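Local coordinates for phosphate binding protein (Planctomyces limnophilus, PDB 4JWO), which probably binds phosphate as the PstS-type periplasmic-binding-protein component of a system for phosphate transport across the cytoplasmic membrane, at residues Q189-D201 and S213-L227. Sequence-based numbering, arbitrary orientation.
With SO4 (sulfate ion), chain C.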
# COMPACT_ATOMS: atom_id res chain seq x y z
N GLN A 189 -4.44 13.83 -19.93
CA GLN A 189 -4.39 12.44 -20.37
C GLN A 189 -4.06 11.58 -19.17
O GLN A 189 -2.96 11.65 -18.64
CB GLN A 189 -3.31 12.26 -21.45
CG GLN A 189 -3.32 13.31 -22.56
CD GLN A 189 -4.47 13.14 -23.54
OE1 GLN A 189 -5.31 12.25 -23.38
NE2 GLN A 189 -4.50 13.98 -24.56
N LEU A 190 -5.03 10.78 -18.73
CA LEU A 190 -4.91 10.05 -17.47
C LEU A 190 -4.34 8.66 -17.65
O LEU A 190 -4.74 7.91 -18.54
CB LEU A 190 -6.29 9.92 -16.81
CG LEU A 190 -6.96 11.23 -16.41
CD1 LEU A 190 -8.34 10.92 -15.87
CD2 LEU A 190 -6.12 11.96 -15.35
N PHE A 191 -3.41 8.31 -16.75
CA PHE A 191 -2.79 6.99 -16.71
C PHE A 191 -2.85 6.46 -15.30
O PHE A 191 -2.63 7.19 -14.35
CB PHE A 191 -1.32 7.09 -17.15
CG PHE A 191 -1.15 7.49 -18.59
CD1 PHE A 191 -1.06 8.84 -18.94
CD2 PHE A 191 -1.08 6.54 -19.58
CE1 PHE A 191 -0.92 9.22 -20.27
CE2 PHE A 191 -0.94 6.91 -20.91
CZ PHE A 191 -0.85 8.25 -21.25
N GLY A 192 -3.14 5.17 -15.15
CA GLY A 192 -3.22 4.59 -13.82
C GLY A 192 -3.28 3.09 -13.79
O GLY A 192 -3.19 2.42 -14.83
N ALA A 193 -3.47 2.57 -12.59
CA ALA A 193 -3.46 1.14 -12.32
C ALA A 193 -4.71 0.45 -12.83
O ALA A 193 -5.76 1.07 -12.99
CB ALA A 193 -3.30 0.89 -10.83
N ASP A 194 -4.58 -0.85 -13.07
CA ASP A 194 -5.73 -1.68 -13.39
C ASP A 194 -6.67 -1.78 -12.19
O ASP A 194 -6.23 -1.77 -11.03
CB ASP A 194 -5.28 -3.09 -13.79
CG ASP A 194 -4.82 -3.17 -15.23
OD1 ASP A 194 -4.76 -2.13 -15.90
OD2 ASP A 194 -4.52 -4.30 -15.68
N THR A 195 -7.97 -1.89 -12.47
CA THR A 195 -8.98 -2.03 -11.43
C THR A 195 -8.66 -3.15 -10.44
O THR A 195 -8.27 -4.26 -10.83
CB THR A 195 -10.35 -2.33 -12.04
OG1 THR A 195 -10.61 -1.43 -13.11
CG2 THR A 195 -11.45 -2.21 -10.99
N ALA A 196 -8.83 -2.85 -9.15
CA ALA A 196 -8.80 -3.85 -8.09
C ALA A 196 -7.40 -4.41 -7.82
O ALA A 196 -7.27 -5.35 -7.01
CB ALA A 196 -9.81 -4.98 -8.36
N SER A 197 -6.38 -3.84 -8.48
CA SER A 197 -4.98 -4.05 -8.13
C SER A 197 -4.73 -3.33 -6.80
O SER A 197 -5.54 -2.50 -6.40
CB SER A 197 -4.05 -3.47 -9.19
OG SER A 197 -4.11 -2.05 -9.23
N GLY A 198 -3.64 -3.65 -6.12
CA GLY A 198 -3.30 -2.98 -4.87
C GLY A 198 -3.09 -1.49 -5.04
O GLY A 198 -3.54 -0.68 -4.21
N THR A 199 -2.39 -1.10 -6.10
CA THR A 199 -2.14 0.30 -6.37
C THR A 199 -3.45 1.06 -6.58
O THR A 199 -3.65 2.15 -6.01
CB THR A 199 -1.22 0.44 -7.59
OG1 THR A 199 0.01 -0.25 -7.32
CG2 THR A 199 -0.93 1.89 -7.87
N PHE A 200 -4.35 0.49 -7.37
CA PHE A 200 -5.68 1.06 -7.58
C PHE A 200 -6.43 1.21 -6.27
O PHE A 200 -6.98 2.28 -5.98
CB PHE A 200 -6.49 0.15 -8.51
CG PHE A 200 -7.89 0.64 -8.80
CD1 PHE A 200 -8.13 1.47 -9.89
CD2 PHE A 200 -8.95 0.25 -8.00
CE1 PHE A 200 -9.43 1.90 -10.17
CE2 PHE A 200 -10.25 0.68 -8.27
CZ PHE A 200 -10.47 1.52 -9.36
N ASP A 201 -6.47 0.14 -5.48
CA ASP A 201 -7.17 0.15 -4.20
C ASP A 201 -6.65 1.25 -3.28
O ASP A 201 -7.43 1.95 -2.64
CB ASP A 201 -7.08 -1.21 -3.51
CG ASP A 201 -7.97 -2.25 -4.16
OD1 ASP A 201 -8.79 -1.88 -5.03
OD2 ASP A 201 -7.87 -3.44 -3.79
N SER A 213 -13.32 3.40 -5.57
CA SER A 213 -13.67 3.39 -6.97
C SER A 213 -13.06 4.60 -7.65
O SER A 213 -12.59 5.51 -6.98
CB SER A 213 -15.18 3.50 -7.10
OG SER A 213 -15.60 4.69 -6.45
N SER A 214 -13.07 4.61 -8.98
CA SER A 214 -12.70 5.80 -9.75
C SER A 214 -13.44 5.79 -11.08
O SER A 214 -14.07 4.80 -11.44
CB SER A 214 -11.19 5.86 -9.99
OG SER A 214 -10.77 5.01 -11.04
N ARG A 215 -13.36 6.90 -11.81
CA ARG A 215 -13.81 6.90 -13.19
C ARG A 215 -13.04 5.82 -13.93
O ARG A 215 -11.93 5.43 -13.53
CB ARG A 215 -13.55 8.26 -13.83
CG ARG A 215 -12.06 8.59 -13.92
CD ARG A 215 -11.84 10.06 -14.27
NE ARG A 215 -12.29 10.38 -15.62
CZ ARG A 215 -12.23 11.60 -16.15
NH1 ARG A 215 -11.75 12.61 -15.42
NH2 ARG A 215 -12.66 11.81 -17.39
N SER A 216 -13.61 5.32 -15.01
CA SER A 216 -12.96 4.24 -15.75
C SER A 216 -12.35 4.70 -17.07
O SER A 216 -11.68 3.91 -17.75
CB SER A 216 -13.95 3.11 -16.00
OG SER A 216 -15.01 3.55 -16.83
N ASP A 217 -12.61 5.95 -17.46
CA ASP A 217 -12.08 6.45 -18.73
C ASP A 217 -10.68 7.03 -18.55
O ASP A 217 -10.48 8.24 -18.43
CB ASP A 217 -13.03 7.44 -19.41
CG ASP A 217 -13.40 8.60 -18.51
OD1 ASP A 217 -13.56 8.39 -17.29
OD2 ASP A 217 -13.54 9.74 -19.04
N TYR A 218 -9.72 6.12 -18.51
CA TYR A 218 -8.31 6.48 -18.42
C TYR A 218 -7.52 5.32 -18.99
O TYR A 218 -8.06 4.24 -19.23
CB TYR A 218 -7.90 6.78 -16.98
CG TYR A 218 -7.94 5.61 -16.01
CD1 TYR A 218 -9.11 5.27 -15.35
CD2 TYR A 218 -6.78 4.90 -15.71
CE1 TYR A 218 -9.15 4.21 -14.45
CE2 TYR A 218 -6.81 3.84 -14.81
CZ TYR A 218 -8.00 3.50 -14.19
OH TYR A 218 -8.02 2.47 -13.29
N THR A 219 -6.24 5.56 -19.24
CA THR A 219 -5.38 4.50 -19.74
C THR A 219 -4.88 3.69 -18.55
O THR A 219 -4.06 4.17 -17.75
CB THR A 219 -4.22 5.07 -20.55
OG1 THR A 219 -4.74 5.71 -21.73
CG2 THR A 219 -3.27 3.96 -20.98
N ALA A 220 -5.41 2.48 -18.41
CA ALA A 220 -5.05 1.60 -17.31
C ALA A 220 -4.16 0.49 -17.82
O ALA A 220 -4.43 -0.10 -18.85
CB ALA A 220 -6.30 0.99 -16.70
N ASN A 221 -3.09 0.22 -17.10
CA ASN A 221 -2.24 -0.91 -17.46
C ASN A 221 -1.62 -1.55 -16.23
O ASN A 221 -1.29 -0.87 -15.26
CB ASN A 221 -1.14 -0.50 -18.45
CG ASN A 221 -0.67 -1.66 -19.30
OD1 ASN A 221 0.02 -2.56 -18.83
ND2 ASN A 221 -1.07 -1.67 -20.57
N SER A 222 -1.48 -2.88 -16.28
CA SER A 222 -0.84 -3.60 -15.19
C SER A 222 0.66 -3.41 -15.21
O SER A 222 1.33 -3.65 -14.21
CB SER A 222 -1.15 -5.09 -15.27
OG SER A 222 -0.66 -5.66 -16.47
N ASN A 223 1.18 -3.01 -16.37
CA ASN A 223 2.62 -2.85 -16.54
C ASN A 223 2.98 -1.39 -16.30
O ASN A 223 2.69 -0.54 -17.12
CB ASN A 223 3.00 -3.27 -17.95
CG ASN A 223 4.50 -3.25 -18.18
OD1 ASN A 223 5.23 -2.58 -17.46
ND2 ASN A 223 4.96 -3.98 -19.20
N ASP A 224 3.59 -1.11 -15.15
CA ASP A 224 3.86 0.28 -14.78
C ASP A 224 4.88 0.91 -15.73
O ASP A 224 4.95 2.13 -15.85
CB ASP A 224 4.34 0.37 -13.33
CG ASP A 224 3.22 0.19 -12.31
OD1 ASP A 224 2.04 0.20 -12.70
OD2 ASP A 224 3.54 0.10 -11.11
N ASN A 225 5.65 0.08 -16.42
CA ASN A 225 6.62 0.62 -17.37
C ASN A 225 5.92 1.24 -18.58
O ASN A 225 6.43 2.18 -19.19
CB ASN A 225 7.58 -0.47 -17.87
CG ASN A 225 8.26 -1.20 -16.73
OD1 ASN A 225 8.04 -2.41 -16.54
ND2 ASN A 225 9.09 -0.50 -15.99
N ILE A 226 4.76 0.68 -18.93
CA ILE A 226 3.93 1.24 -20.00
C ILE A 226 3.31 2.56 -19.56
O ILE A 226 3.21 3.50 -20.35
CB ILE A 226 2.85 0.21 -20.44
CG1 ILE A 226 3.53 -0.96 -21.14
CG2 ILE A 226 1.80 0.87 -21.35
CD1 ILE A 226 2.58 -2.04 -21.59
N LEU A 227 2.88 2.64 -18.30
CA LEU A 227 2.35 3.90 -17.77
C LEU A 227 3.42 4.99 -17.76
O LEU A 227 3.14 6.14 -18.12
CB LEU A 227 1.78 3.71 -16.36
CG LEU A 227 0.67 2.67 -16.22
CD1 LEU A 227 0.24 2.62 -14.75
CD2 LEU A 227 -0.52 3.02 -17.13
S SO4 C . -3.48 -5.41 -18.75
O1 SO4 C . -3.46 -5.18 -20.19
O2 SO4 C . -3.23 -4.17 -18.03
O3 SO4 C . -4.81 -5.90 -18.38
O4 SO4 C . -2.48 -6.41 -18.34
O HOH W 1 -4.87 8.22 -21.34
O HOH W 2 -10.63 1.24 -13.44
O HOH W 3 2.41 0.40 -8.99
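The edge of the Tyr218 ring lies along the backbone of Gly192 and Ala193, and its OH donates to Ala193 O at 2.7 Å, almost straight down the carbonyl (C=O...O 178°). Its CG sits between the backbone N and the carbonyl carbon (chi1 67°), which brings CD2 and CE2 alongside Gly192 and Ala193. The edge of the Phe200 ring faces the same hydroxyl, with CE1 3.5 Å from Tyr218 OH. A water joins this hydroxyl to Thr195 OG1. Trp167 packs edge-to-face with Tyr218.

Strands 189-192 and 219-220 pair in parallel as the two strands of a beta-alpha-beta unit joined through helix 198-208. Gly192 N donates to Thr219 O, and Asn221 N to Gly192 O. Phe191 and Thr219 lie side by side on one sheet face, Phe191 CD2 being 3.6 Å from Thr219 CB. Leu227 CD1 packs against Gly192 O.

Leu190 CD1 lies over one face of the Arg215 guanidinium, 3.8 Å from NH1. Arg215 NE and NH2 grip Asp217 side-on, while NH1 donates to Val173 O and Ile166 O. A leucine in place of Arg215 would probably leave the Asp217 carboxylate without its mate and both carbonyls without this donor.

Ser222 N and OG bind a sulfate, probably from the crystallisation liquor. The contact thus combines backbone pairing with a tyrosine hydroxyl that donates to a carbonyl and accepts from a water, and a salt bridge whose guanidinium has a leucine methyl over one face.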